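Local coordinates for protein alanine racemase, biosynthetic (Pseudomonas aeruginosa PAO1, PDB 6A2F) that belongs to the fold-type III family of pyridoxal-phosphate enzymes, pairing an N-terminal TIM-barrel domain with a beta-rich C-terminal domain in a dimer, at residues A12-A20 with L208-G216; H50-L61 with L70-E80. All blocks are in the same frame, centred on the assembly; numbering follows the deposited sequence.

In the fold
Both contacts lie in the N-terminal TIM-barrel domain, their centres about 15 Å apart, and contact 2 is nested along the chain within the long loop that contact 1 closes. Contact 1 sets helix 10-22 against the segment that follows strand 207-208, thereby joining the beginning of the barrel to its end. Contact 2 pairs strands 55-58 and 75-78; in the same parallel run, strand 28-32 lies between 55-58 and 207-208. The two contacts touch directly: Arg14 forms a salt bridge with Asp52, and the Tyr17 hydroxyl lies beside the backbone N of Asp54. Tyr17, on helix 10-22, also packs on strand 28-32 and so bridges the two contacts.

Contact 1: A12-A20 with L208-G216; sequences AIRHNYALA and LRPGIMLYG
Asn16 reaches from the helix to the backbone of the short 3-10 turn 212-215: its ND2 donates to Leu214 O at 3.0 Å, nearly straight at 166°. The oxygen lies in the plane of the amide, whereas the donor stands above the carbonyl plane, so no lone pair is used. The same ND2 is also bonded to Lys231 O, and an amide with two N-H groups suits this double task. Leu214 O further receives a CA-H...O contact from Ile13, 3.4 Å from CA to O. Ala20 offers a small CB that leaves room for Pro210 CG at 3.9 Å and for the Met213 methyl, CE, at 3.8 Å; a bend at chi3 (-74°) turns that methyl toward the helix, where it also meets Leu19 CD2. Leu214 CD1 sits at the edge of the Tyr17 ring, 3.9 Å from Tyr17 CD1. In the TIM barrel this is an outer helix closing on the last strand's exit, 207-208, and the segment beyond it holds the cofactor: Ile212 N bonds the phosphate of the modified residue at position 34, while Arg209 NE bonds its pyridine nitrogen, N1. Farther out, Tyr17 OH is bonded to Ala29 O and Tyr215 OH to Val32 O.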
ATOM      1  N   ALA A  12      17.912   0.822  16.084  1.00 10.85           N
ATOM      2  CA  ALA A  12      17.793  -0.589  15.708  1.00 10.76           C
ATOM      3  C   ALA A  12      18.328  -0.822  14.286  1.00 10.76           C
ATOM      4  O   ALA A  12      18.964  -1.842  14.014  1.00 10.76           O
ATOM      5  CB  ALA A  12      16.355  -1.068  15.831  1.00 10.66           C
ATOM      6  N   ILE A  13      18.071   0.132  13.390  1.00 10.73           N
ATOM      7  CA  ILE A  13      18.583   0.076  12.018  1.00 10.65           C
ATOM      8  C   ILE A  13      20.113   0.163  12.017  1.00 10.71           C
ATOM      9  O   ILE A  13      20.779  -0.590  11.299  1.00 10.72           O
ATOM     10  CB  ILE A  13      17.949   1.168  11.122  1.00 10.60           C
ATOM     11  CG1 ILE A  13      16.455   0.881  10.929  1.00 10.58           C
ATOM     12  CG2 ILE A  13      18.658   1.260   9.772  1.00 10.52           C
ATOM     13  CD1 ILE A  13      15.647   2.039  10.383  1.00 10.52           C
ATOM     14  N   ARG A  14      20.664   1.067  12.829  1.00 10.65           N
ATOM     15  CA  ARG A  14      22.118   1.168  13.008  1.00 10.72           C
ATOM     16  C   ARG A  14      22.700  -0.161  13.498  1.00 10.77           C
ATOM     17  O   ARG A  14      23.721  -0.618  12.988  1.00 10.73           O
ATOM     18  CB  ARG A  14      22.490   2.300  13.978  1.00 10.62           C
ATOM     19  CG  ARG A  14      22.160   3.700  13.477  1.00 10.58           C
ATOM     20  CD  ARG A  14      22.755   4.780  14.370  1.00 10.47           C
ATOM     21  NE  ARG A  14      24.178   4.980  14.114  1.00 10.47           N
ATOM     22  CZ  ARG A  14      24.952   5.861  14.747  1.00 10.51           C
ATOM     23  NH1 ARG A  14      24.452   6.642  15.697  1.00 10.56           N
ATOM     24  NH2 ARG A  14      26.237   5.959  14.432  1.00 10.39           N
ATOM     25  N   HIS A  15      22.034  -0.769  14.480  1.00 10.98           N
ATOM     26  CA  HIS A  15      22.416  -2.080  15.018  1.00 11.15           C
ATOM     27  C   HIS A  15      22.412  -3.170  13.939  1.00 11.19           C
ATOM     28  O   HIS A  15      23.388  -3.910  13.797  1.00 11.29           O
ATOM     29  CB  HIS A  15      21.494  -2.473  16.183  1.00 11.19           C
ATOM     30  CG  HIS A  15      21.809  -3.810  16.784  1.00 11.32           C
ATOM     31  ND1 HIS A  15      21.316  -4.992  16.269  1.00 11.39           N
ATOM     32  CD2 HIS A  15      22.564  -4.152  17.854  1.00 11.37           C
ATOM     33  CE1 HIS A  15      21.761  -6.003  16.993  1.00 11.38           C
ATOM     34  NE2 HIS A  15      22.520  -5.520  17.961  1.00 11.40           N
ATOM     35  N   ASN A  16      21.320  -3.256  13.182  1.00 11.21           N
ATOM     36  CA  ASN A  16      21.177  -4.285  12.159  1.00 11.40           C
ATOM     37  C   ASN A  16      22.183  -4.104  11.028  1.00 11.55           C
ATOM     38  O   ASN A  16      22.670  -5.088  10.462  1.00 11.59           O
ATOM     39  CB  ASN A  16      19.757  -4.305  11.600  1.00 11.46           C
ATOM     40  CG  ASN A  16      18.716  -4.645  12.648  1.00 11.53           C
ATOM     41  OD1 ASN A  16      18.999  -5.317  13.646  1.00 11.61           O
ATOM     42  ND2 ASN A  16      17.495  -4.180  12.425  1.00 11.58           N
ATOM     43  N   TYR A  17      22.498  -2.849  10.709  1.00 11.72           N
ATOM     44  CA  TYR A  17      23.513  -2.543   9.704  1.00 11.80           C
ATOM     45  C   TYR A  17      24.911  -3.011  10.124  1.00 12.11           C
ATOM     46  O   TYR A  17      25.642  -3.585   9.317  1.00 12.17           O
ATOM     47  CB  TYR A  17      23.533  -1.051   9.358  1.00 11.61           C
ATOM     48  CG  TYR A  17      24.550  -0.731   8.289  1.00 11.58           C
ATOM     49  CD1 TYR A  17      24.302  -1.042   6.952  1.00 11.53           C
ATOM     50  CD2 TYR A  17      25.773  -0.148   8.616  1.00 11.52           C
ATOM     51  CE1 TYR A  17      25.236  -0.774   5.967  1.00 11.51           C
ATOM     52  CE2 TYR A  17      26.713   0.128   7.636  1.00 11.60           C
ATOM     53  CZ  TYR A  17      26.441  -0.189   6.313  1.00 11.60           C
ATOM     54  OH  TYR A  17      27.367   0.080   5.328  1.00 11.64           O
ATOM     55  N   ALA A  18      25.273  -2.758  11.384  1.00 12.35           N
ATOM     56  CA  ALA A  18      26.565  -3.177  11.922  1.00 12.61           C
ATOM     57  C   ALA A  18      26.664  -4.702  11.962  1.00 12.94           C
ATOM     58  O   ALA A  18      27.741  -5.270  11.772  1.00 12.91           O
ATOM     59  CB  ALA A  18      26.777  -2.591  13.308  1.00 12.48           C
ATOM     60  N   LEU A  19      25.528  -5.350  12.215  1.00 13.25           N
ATOM     61  CA  LEU A  19      25.434  -6.802  12.192  1.00 13.56           C
ATOM     62  C   LEU A  19      25.690  -7.343  10.780  1.00 13.81           C
ATOM     63  O   LEU A  19      26.337  -8.381  10.614  1.00 13.80           O
ATOM     64  CB  LEU A  19      24.059  -7.247  12.704  1.00 13.37           C
ATOM     65  CG  LEU A  19      23.840  -8.724  13.051  1.00 13.34           C
ATOM     66  CD1 LEU A  19      22.813  -8.848  14.166  1.00 13.36           C
ATOM     67  CD2 LEU A  19      23.415  -9.541  11.838  1.00 13.35           C
ATOM     68  N   ALA A  20      25.177  -6.638   9.773  1.00 14.13           N
ATOM     69  CA  ALA A  20      25.403  -7.008   8.378  1.00 14.42           C
ATOM     70  C   ALA A  20      26.876  -6.852   8.012  1.00 14.58           C
ATOM     71  O   ALA A  20      27.446  -7.707   7.336  1.00 14.63           O
ATOM     72  CB  ALA A  20      24.529  -6.177   7.450  1.00 14.33           C
ATOM     73  N   LEU A 208      28.437  -5.863   0.027  1.00 11.61           N
ATOM     74  CA  LEU A 208      27.180  -6.469   0.439  1.00 11.45           C
ATOM     75  C   LEU A 208      26.032  -5.524   0.103  1.00 11.41           C
ATOM     76  O   LEU A 208      26.229  -4.312   0.021  1.00 11.58           O
ATOM     77  CB  LEU A 208      27.195  -6.740   1.946  1.00 11.50           C
ATOM     78  CG  LEU A 208      28.404  -7.468   2.553  1.00 11.51           C
ATOM     79  CD1 LEU A 208      28.304  -7.452   4.070  1.00 11.48           C
ATOM     80  CD2 LEU A 208      28.542  -8.895   2.031  1.00 11.35           C
ATOM     81  N   ARG A 209      24.833  -6.070  -0.098  1.00 11.17           N
ATOM     82  CA  ARG A 209      23.659  -5.236  -0.360  1.00 10.78           C
ATOM     83  C   ARG A 209      22.507  -5.598   0.567  1.00 10.51           C
ATOM     84  O   ARG A 209      21.469  -6.086   0.097  1.00 10.49           O
ATOM     85  CB  ARG A 209      23.204  -5.352  -1.820  1.00 10.87           C
ATOM     86  CG  ARG A 209      24.296  -5.158  -2.855  1.00 10.95           C
ATOM     87  CD  ARG A 209      23.717  -4.994  -4.250  1.00 11.02           C
ATOM     88  NE  ARG A 209      22.813  -6.080  -4.629  1.00 11.10           N
ATOM     89  CZ  ARG A 209      23.195  -7.226  -5.193  1.00 11.16           C
ATOM     90  NH1 ARG A 209      24.479  -7.470  -5.445  1.00 11.03           N
ATOM     91  NH2 ARG A 209      22.284  -8.137  -5.500  1.00 11.17           N
ATOM     92  N   PRO A 210      22.676  -5.369   1.887  1.00 10.25           N
ATOM     93  CA  PRO A 210      21.563  -5.654   2.790  1.00 10.09           C
ATOM     94  C   PRO A 210      20.440  -4.625   2.694  1.00  9.92           C
ATOM     95  O   PRO A 210      20.689  -3.417   2.727  1.00  9.80           O
ATOM     96  CB  PRO A 210      22.215  -5.623   4.175  1.00 10.12           C
ATOM     97  CG  PRO A 210      23.412  -4.761   4.021  1.00 10.12           C
ATOM     98  CD  PRO A 210      23.900  -5.003   2.625  1.00 10.19           C
ATOM     99  N   GLY A 211      19.216  -5.132   2.547  1.00  9.87           N
ATOM    100  CA  GLY A 211      18.002  -4.332   2.601  1.00  9.75           C
ATOM    101  C   GLY A 211      17.147  -4.714   3.797  1.00  9.76           C
ATOM    102  O   GLY A 211      17.294  -4.150   4.882  1.00  9.57           O
ATOM    103  N   ILE A 212      16.269  -5.694   3.596  1.00  9.85           N
ATOM    104  CA  ILE A 212      15.262  -6.083   4.590  1.00  9.96           C
ATOM    105  C   ILE A 212      15.822  -6.342   5.999  1.00 10.21           C
ATOM    106  O   ILE A 212      15.191  -5.964   6.997  1.00 10.23           O
ATOM    107  CB  ILE A 212      14.399  -7.274   4.086  1.00  9.87           C
ATOM    108  CG1 ILE A 212      13.148  -7.481   4.958  1.00  9.80           C
ATOM    109  CG2 ILE A 212      15.220  -8.552   3.975  1.00  9.77           C
ATOM    110  CD1 ILE A 212      12.065  -6.434   4.779  1.00  9.67           C
ATOM    111  N   MET A 213      17.007  -6.951   6.081  1.00 10.38           N
ATOM    112  CA  MET A 213      17.616  -7.271   7.378  1.00 10.61           C
ATOM    113  C   MET A 213      17.929  -6.022   8.201  1.00 10.73           C
ATOM    114  O   MET A 213      17.945  -6.073   9.436  1.00 10.81           O
ATOM    115  CB  MET A 213      18.864  -8.151   7.219  1.00 10.65           C
ATOM    116  CG  MET A 213      20.120  -7.426   6.759  1.00 10.76           C
ATOM    117  SD  MET A 213      21.553  -8.520   6.654  1.00 10.96           S
ATOM    118  CE  MET A 213      21.939  -8.768   8.385  1.00 10.76           C
ATOM    119  N   LEU A 214      18.160  -4.906   7.510  1.00 10.80           N
ATOM    120  CA  LEU A 214      18.408  -3.622   8.153  1.00 10.85           C
ATOM    121  C   LEU A 214      17.234  -3.181   9.012  1.00 10.87           C
ATOM    122  O   LEU A 214      17.411  -2.456   9.990  1.00 11.12           O
ATOM    123  CB  LEU A 214      18.715  -2.552   7.104  1.00 10.92           C
ATOM    124  CG  LEU A 214      20.166  -2.169   6.773  1.00 10.98           C
ATOM    125  CD1 LEU A 214      21.139  -3.337   6.846  1.00 10.95           C
ATOM    126  CD2 LEU A 214      20.229  -1.493   5.412  1.00 10.88           C
ATOM    127  N   TYR A 215      16.040  -3.641   8.658  1.00 10.78           N
ATOM    128  CA  TYR A 215      14.817  -3.165   9.298  1.00 10.80           C
ATOM    129  C   TYR A 215      14.245  -4.171  10.308  1.00 10.85           C
ATOM    130  O   TYR A 215      13.154  -3.980  10.848  1.00 10.66           O
ATOM    131  CB  TYR A 215      13.796  -2.741   8.229  1.00 10.62           C
ATOM    132  CG  TYR A 215      14.403  -1.827   7.177  1.00 10.55           C
ATOM    133  CD1 TYR A 215      14.549  -0.458   7.409  1.00 10.50           C
ATOM    134  CD2 TYR A 215      14.859  -2.340   5.961  1.00 10.53           C
ATOM    135  CE1 TYR A 215      15.119   0.376   6.459  1.00 10.41           C
ATOM    136  CE2 TYR A 215      15.432  -1.516   5.004  1.00 10.50           C
ATOM    137  CZ  TYR A 215      15.560  -0.159   5.255  1.00 10.54           C
ATOM    138  OH  TYR A 215      16.124   0.662   4.296  1.00 10.47           O
ATOM    139  N   GLY A 216      15.011  -5.227  10.571  1.00 11.10           N
ATOM    140  CA  GLY A 216      14.650  -6.213  11.583  1.00 11.50           C
ATOM    141  C   GLY A 216      13.566  -7.167  11.132  1.00 11.87           C
ATOM    142  O   GLY A 216      12.791  -7.678  11.948  1.00 11.97           O
TER

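Contact 2: H50-L61 with L70-E80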
ATOM      1  N   HIS A  50      24.184   8.068   8.146  1.00 12.20           N
ATOM      2  CA  HIS A  50      24.959   9.076   7.413  1.00 12.29           C
ATOM      3  C   HIS A  50      26.463   8.787   7.428  1.00 12.42           C
ATOM      4  O   HIS A  50      27.129   8.895   6.398  1.00 12.39           O
ATOM      5  CB  HIS A  50      24.676  10.469   7.984  1.00 12.33           C
ATOM      6  CG  HIS A  50      25.303  11.582   7.206  1.00 12.38           C
ATOM      7  ND1 HIS A  50      24.581  12.405   6.367  1.00 12.50           N
ATOM      8  CD2 HIS A  50      26.585  12.009   7.138  1.00 12.29           C
ATOM      9  CE1 HIS A  50      25.393  13.289   5.816  1.00 12.42           C
ATOM     10  NE2 HIS A  50      26.615  13.068   6.266  1.00 12.32           N
ATOM     11  N   ASP A  51      26.982   8.412   8.595  1.00 12.47           N
ATOM     12  CA  ASP A  51      28.404   8.120   8.765  1.00 12.45           C
ATOM     13  C   ASP A  51      28.681   6.625   8.866  1.00 12.27           C
ATOM     14  O   ASP A  51      29.744   6.165   8.463  1.00 12.26           O
ATOM     15  CB  ASP A  51      28.953   8.846   9.994  1.00 12.79           C
ATOM     16  CG  ASP A  51      28.621  10.330   9.993  1.00 13.25           C
ATOM     17  OD1 ASP A  51      28.908  11.005   8.977  1.00 13.52           O
ATOM     18  OD2 ASP A  51      28.067  10.825  11.003  1.00 13.39           O
ATOM     19  N   ASP A  52      27.720   5.875   9.403  1.00 12.22           N
ATOM     20  CA  ASP A  52      27.844   4.423   9.559  1.00 12.11           C
ATOM     21  C   ASP A  52      28.004   3.698   8.227  1.00 11.99           C
ATOM     22  O   ASP A  52      28.817   2.779   8.113  1.00 11.94           O
ATOM     23  CB  ASP A  52      26.627   3.842  10.289  1.00 12.14           C
ATOM     24  CG  ASP A  52      26.647   4.097  11.787  1.00 12.29           C
ATOM     25  OD1 ASP A  52      27.508   4.863  12.276  1.00 12.49           O
ATOM     26  OD2 ASP A  52      25.780   3.530  12.482  1.00 12.21           O
ATOM     27  N   ALA A  53      27.216   4.110   7.233  1.00 11.80           N
ATOM     28  CA  ALA A  53      27.106   3.377   5.974  1.00 11.62           C
ATOM     29  C   ALA A  53      28.294   3.611   5.045  1.00 11.48           C
ATOM     30  O   ALA A  53      28.774   4.735   4.902  1.00 11.41           O
ATOM     31  CB  ALA A  53      25.803   3.719   5.268  1.00 11.59           C
ATOM     32  N   ASP A  54      28.756   2.536   4.417  1.00 11.35           N
ATOM     33  CA  ASP A  54      29.824   2.624   3.427  1.00 11.24           C
ATOM     34  C   ASP A  54      29.298   3.242   2.139  1.00 10.96           C
ATOM     35  O   ASP A  54      30.048   3.849   1.387  1.00 10.95           O
ATOM     36  CB  ASP A  54      30.416   1.240   3.150  1.00 11.45           C
ATOM     37  CG  ASP A  54      30.880   0.537   4.414  1.00 11.60           C
ATOM     38  OD1 ASP A  54      31.399   1.218   5.327  1.00 11.80           O
ATOM     39  OD2 ASP A  54      30.724  -0.701   4.494  1.00 11.77           O
ATOM     40  N   GLY A  55      28.002   3.085   1.902  1.00 10.73           N
ATOM     41  CA  GLY A  55      27.338   3.677   0.751  1.00 10.46           C
ATOM     42  C   GLY A  55      25.855   3.385   0.782  1.00 10.23           C
ATOM     43  O   GLY A  55      25.377   2.683   1.668  1.00 10.21           O
ATOM     44  N   PHE A  56      25.127   3.916  -0.194  1.00 10.12           N
ATOM     45  CA  PHE A  56      23.679   3.731  -0.259  1.00 10.03           C
ATOM     46  C   PHE A  56      23.245   3.178  -1.605  1.00 10.00           C
ATOM     47  O   PHE A  56      23.829   3.512  -2.635  1.00 10.04           O
ATOM     48  CB  PHE A  56      22.958   5.053   0.016  1.00  9.92           C
ATOM     49  CG  PHE A  56      23.198   5.596   1.392  1.00  9.82           C
ATOM     50  CD1 PHE A  56      22.475   5.120   2.479  1.00  9.81           C
ATOM     51  CD2 PHE A  56      24.151   6.585   1.605  1.00  9.83           C
ATOM     52  CE1 PHE A  56      22.697   5.617   3.752  1.00  9.80           C
ATOM     53  CE2 PHE A  56      24.379   7.090   2.878  1.00  9.80           C
ATOM     54  CZ  PHE A  56      23.650   6.607   3.951  1.00  9.80           C
ATOM     55  N   ALA A  57      22.219   2.334  -1.588  1.00  9.98           N
ATOM     56  CA  ALA A  57      21.627   1.812  -2.817  1.00  9.97           C
ATOM     57  C   ALA A  57      20.134   2.145  -2.884  1.00  9.97           C
ATOM     58  O   ALA A  57      19.395   1.962  -1.906  1.00  9.80           O
ATOM     59  CB  ALA A  57      21.853   0.311  -2.925  1.00  9.94           C
ATOM     60  N   VAL A  58      19.705   2.644  -4.043  1.00  9.99           N
ATOM     61  CA  VAL A  58      18.303   3.008  -4.289  1.00  9.96           C
ATOM     62  C   VAL A  58      17.802   2.434  -5.621  1.00  9.99           C
ATOM     63  O   VAL A  58      18.584   1.887  -6.400  1.00  9.76           O
ATOM     64  CB  VAL A  58      18.092   4.539  -4.254  1.00  9.99           C
ATOM     65  CG1 VAL A  58      18.289   5.088  -2.842  1.00  9.93           C
ATOM     66  CG2 VAL A  58      19.004   5.240  -5.258  1.00  9.98           C
ATOM     67  N   ALA A  59      16.501   2.577  -5.877  1.00 10.15           N
ATOM     68  CA  ALA A  59      15.855   1.999  -7.063  1.00 10.32           C
ATOM     69  C   ALA A  59      15.736   2.938  -8.287  1.00 10.46           C
ATOM     70  O   ALA A  59      15.501   2.473  -9.413  1.00 10.45           O
ATOM     71  CB  ALA A  59      14.485   1.454  -6.684  1.00 10.31           C
ATOM     72  N   CYS A  60      15.878   4.245  -8.067  1.00 10.51           N
ATOM     73  CA  CYS A  60      15.688   5.234  -9.134  1.00 10.58           C
ATOM     74  C   CYS A  60      16.369   6.560  -8.806  1.00 10.69           C
ATOM     75  O   CYS A  60      16.804   6.777  -7.670  1.00 10.73           O
ATOM     76  CB  CYS A  60      14.194   5.462  -9.409  1.00 10.59           C
ATOM     77  SG  CYS A  60      13.275   6.164  -8.019  1.00 10.55           S
ATOM     78  N   LEU A  61      16.443   7.438  -9.809  1.00 10.73           N
ATOM     79  CA  LEU A  61      17.155   8.717  -9.712  1.00 10.66           C
ATOM     80  C   LEU A  61      16.530   9.658  -8.684  1.00 10.70           C
ATOM     81  O   LEU A  61      17.248  10.373  -7.974  1.00 10.71           O
ATOM     82  CB  LEU A  61      17.215   9.389 -11.092  1.00 10.67           C
ATOM     83  CG  LEU A  61      18.016  10.681 -11.303  1.00 10.70           C
ATOM     84  CD1 LEU A  61      19.510  10.408 -11.369  1.00 10.61           C
ATOM     85  CD2 LEU A  61      17.560  11.363 -12.584  1.00 10.69           C
ATOM     86  N   LEU A  70      21.142  14.782   1.198  1.00 11.05           N
ATOM     87  CA  LEU A  70      21.457  14.577   2.612  1.00 11.00           C
ATOM     88  C   LEU A  70      22.928  14.259   2.867  1.00 10.95           C
ATOM     89  O   LEU A  70      23.456  14.603   3.925  1.00 11.02           O
ATOM     90  CB  LEU A  70      20.563  13.494   3.212  1.00 10.98           C
ATOM     91  CG  LEU A  70      19.092  13.900   3.371  1.00 11.07           C
ATOM     92  CD1 LEU A  70      18.204  12.668   3.432  1.00 11.11           C
ATOM     93  CD2 LEU A  70      18.872  14.782   4.593  1.00 11.02           C
ATOM     94  N   HIS A  71      23.575  13.608   1.899  1.00 10.86           N
ATOM     95  CA  HIS A  71      24.991  13.243   1.997  1.00 10.83           C
ATOM     96  C   HIS A  71      25.720  13.599   0.711  1.00 10.73           C
ATOM     97  O   HIS A  71      25.464  13.016  -0.344  1.00 10.72           O
ATOM     98  CB  HIS A  71      25.154  11.748   2.295  1.00 10.93           C
ATOM     99  CG  HIS A  71      26.482  11.390   2.885  1.00 11.09           C
ATOM    100  ND1 HIS A  71      27.681  11.791   2.330  1.00 11.16           N
ATOM    101  CD2 HIS A  71      26.802  10.658   3.978  1.00 11.12           C
ATOM    102  CE1 HIS A  71      28.679  11.324   3.058  1.00 11.12           C
ATOM    103  NE2 HIS A  71      28.173  10.634   4.065  1.00 11.10           N
ATOM    104  N   ALA A  72      26.647  14.544   0.820  1.00 10.69           N
ATOM    105  CA  ALA A  72      27.317  15.135  -0.336  1.00 10.56           C
ATOM    106  C   ALA A  72      28.325  14.210  -1.020  1.00 10.60           C
ATOM    107  O   ALA A  72      28.531  14.303  -2.237  1.00 10.59           O
ATOM    108  CB  ALA A  72      27.989  16.442   0.059  1.00 10.39           C
ATOM    109  N   SER A  73      28.946  13.318  -0.252  1.00 10.52           N
ATOM    110  CA  SER A  73      30.078  12.541  -0.769  1.00 10.46           C
ATOM    111  C   SER A  73      29.867  11.025  -0.859  1.00 10.42           C
ATOM    112  O   SER A  73      30.655  10.332  -1.504  1.00 10.62           O
ATOM    113  CB  SER A  73      31.333  12.841   0.051  1.00 10.36           C
ATOM    114  OG  SER A  73      31.060  12.702   1.430  1.00 10.44           O
ATOM    115  N   ALA A  74      28.820  10.510  -0.220  1.00 10.23           N
ATOM    116  CA  ALA A  74      28.622   9.063  -0.150  1.00 10.07           C
ATOM    117  C   ALA A  74      28.394   8.421  -1.520  1.00 10.01           C
ATOM    118  O   ALA A  74      27.836   9.044  -2.437  1.00 10.01           O
ATOM    119  CB  ALA A  74      27.477   8.722   0.786  1.00 10.11           C
ATOM    120  N   ARG A  75      28.842   7.174  -1.645  1.00  9.75           N
ATOM    121  CA  ARG A  75      28.559   6.354  -2.815  1.00  9.57           C
ATOM    122  C   ARG A  75      27.053   6.044  -2.871  1.00  9.37           C
ATOM    123  O   ARG A  75      26.479   5.540  -1.905  1.00  9.33           O
ATOM    124  CB  ARG A  75      29.374   5.057  -2.762  1.00  9.57           C
ATOM    125  CG  ARG A  75      29.390   4.274  -4.066  1.00  9.65           C
ATOM    126  CD  ARG A  75      29.934   2.865  -3.882  1.00  9.67           C
ATOM    127  NE  ARG A  75      31.401   2.793  -3.842  1.00  9.71           N
ATOM    128  CZ  ARG A  75      32.175   2.449  -4.870  1.00  9.64           C
ATOM    129  NH1 ARG A  75      31.638   2.160  -6.052  1.00  9.60           N
ATOM    130  NH2 ARG A  75      33.491   2.396  -4.719  1.00  9.54           N
ATOM    131  N   ILE A  76      26.421   6.388  -3.991  1.00  9.15           N
ATOM    132  CA  ILE A  76      25.010   6.064  -4.220  1.00  8.95           C
ATOM    133  C   ILE A  76      24.864   5.235  -5.501  1.00  8.80           C
ATOM    134  O   ILE A  76      25.196   5.690  -6.595  1.00  8.83           O
ATOM    135  CB  ILE A  76      24.106   7.324  -4.295  1.00  8.90           C
ATOM    136  CG1 ILE A  76      24.318   8.243  -3.081  1.00  8.82           C
ATOM    137  CG2 ILE A  76      22.641   6.917  -4.402  1.00  8.85           C
ATOM    138  CD1 ILE A  76      23.742   9.634  -3.244  1.00  8.70           C
ATOM    139  N   LEU A  77      24.368   4.014  -5.346  1.00  8.70           N
ATOM    140  CA  LEU A  77      24.176   3.095  -6.458  1.00  8.57           C
ATOM    141  C   LEU A  77      22.728   3.091  -6.942  1.00  8.47           C
ATOM    142  O   LEU A  77      21.812   2.893  -6.156  1.00  8.37           O
ATOM    143  CB  LEU A  77      24.579   1.682  -6.031  1.00  8.56           C
ATOM    144  CG  LEU A  77      24.253   0.522  -6.972  1.00  8.57           C
ATOM    145  CD1 LEU A  77      25.035   0.652  -8.268  1.00  8.48           C
ATOM    146  CD2 LEU A  77      24.551  -0.802  -6.287  1.00  8.55           C
ATOM    147  N   LEU A  78      22.538   3.328  -8.237  1.00  8.52           N
ATOM    148  CA  LEU A  78      21.247   3.104  -8.881  1.00  8.53           C
ATOM    149  C   LEU A  78      21.168   1.629  -9.267  1.00  8.59           C
ATOM    150  O   LEU A  78      21.852   1.190 -10.192  1.00  8.57           O
ATOM    151  CB  LEU A  78      21.099   3.968 -10.135  1.00  8.51           C
ATOM    152  CG  LEU A  78      21.088   5.497 -10.062  1.00  8.57           C
ATOM    153  CD1 LEU A  78      21.239   6.074 -11.466  1.00  8.53           C
ATOM    154  CD2 LEU A  78      19.823   6.021  -9.401  1.00  8.48           C
ATOM    155  N   LEU A  79      20.345   0.869  -8.549  1.00  8.64           N
ATOM    156  CA  LEU A  79      20.252  -0.581  -8.738  1.00  8.80           C
ATOM    157  C   LEU A  79      19.773  -0.988 -10.134  1.00  8.97           C
ATOM    158  O   LEU A  79      20.227  -1.990 -10.676  1.00  8.86           O
ATOM    159  CB  LEU A  79      19.362  -1.216  -7.664  1.00  8.66           C
ATOM    160  CG  LEU A  79      19.904  -1.201  -6.231  1.00  8.65           C
ATOM    161  CD1 LEU A  79      18.797  -1.475  -5.225  1.00  8.65           C
ATOM    162  CD2 LEU A  79      21.054  -2.182  -6.055  1.00  8.60           C
ATOM    163  N   GLU A  80      18.859  -0.205 -10.702  1.00  9.26           N
ATOM    164  CA  GLU A  80      18.307  -0.493 -12.025  1.00  9.50           C
ATOM    165  C   GLU A  80      18.925   0.393 -13.105  1.00  9.51           C
ATOM    166  O   GLU A  80      18.524   0.326 -14.268  1.00  9.59           O
ATOM    167  CB  GLU A  80      16.784  -0.324 -12.023  1.00  9.74           C
ATOM    168  CG  GLU A  80      16.047  -1.269 -11.085  1.00 10.11           C
ATOM    169  CD  GLU A  80      14.583  -0.893 -10.913  1.00 10.38           C
ATOM    170  OE1 GLU A  80      13.946  -0.480 -11.914  1.00 10.48           O
ATOM    171  OE2 GLU A  80      14.069  -1.013  -9.775  1.00 10.48           O
TER
HETATM  172  O   HOH W   1      30.404   6.351   0.490  1.00  9.45           O
HETATM  173  O   HOH W   2      18.086   2.529 -10.644  1.00  7.97           O
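Phe56 and Val58 alternate with Arg75, Leu77 and Leu79 as donors and acceptors of a parallel ladder. Phe56 N donates to Arg75 O at 2.7 Å, and Leu77 N returns a bond to Phe56 O at 2.8 Å. Val58 N then reaches Leu77 O, and Leu79 N reaches Val58 O, each at 3.0 Å and almost straight. Ala57 turns its backbone toward strand 28-32 and the residue after it, bonding with Ala31 and Val33. Beyond the ladder, water takes over: one molecule donates to Asp54 O and accepts from Arg75 N, and another accepts from Glu80 N while donating only weakly to Ala59 O. The guanidinium of Arg75 leads away to salt bridges with Asp97 and Glu153. Small Ala57 leaves space for Leu79 CD2, and Val58 CG2 meets Ile76 CG2 at 4.1 Å on the face covered by helix 61-70. Where the loops meet, His50 and His71 form an offset stack, planes at 18°. With CG anti to the backbone N (chi1 -159°), His71 brings CD2 over the centre of the His50 ring. Its other face lies over Ala74 CB, and Ser73 N, in the ring plane, donates to His71 ND1 at 3.3 Å, favouring this orientation. Strand, helix 61-70 and strand make a beta-alpha-beta crossover, the repeating step of a TIM barrel, ending at Glu80 close to a bound D-lysine and packed on Asp303 of the second subunit.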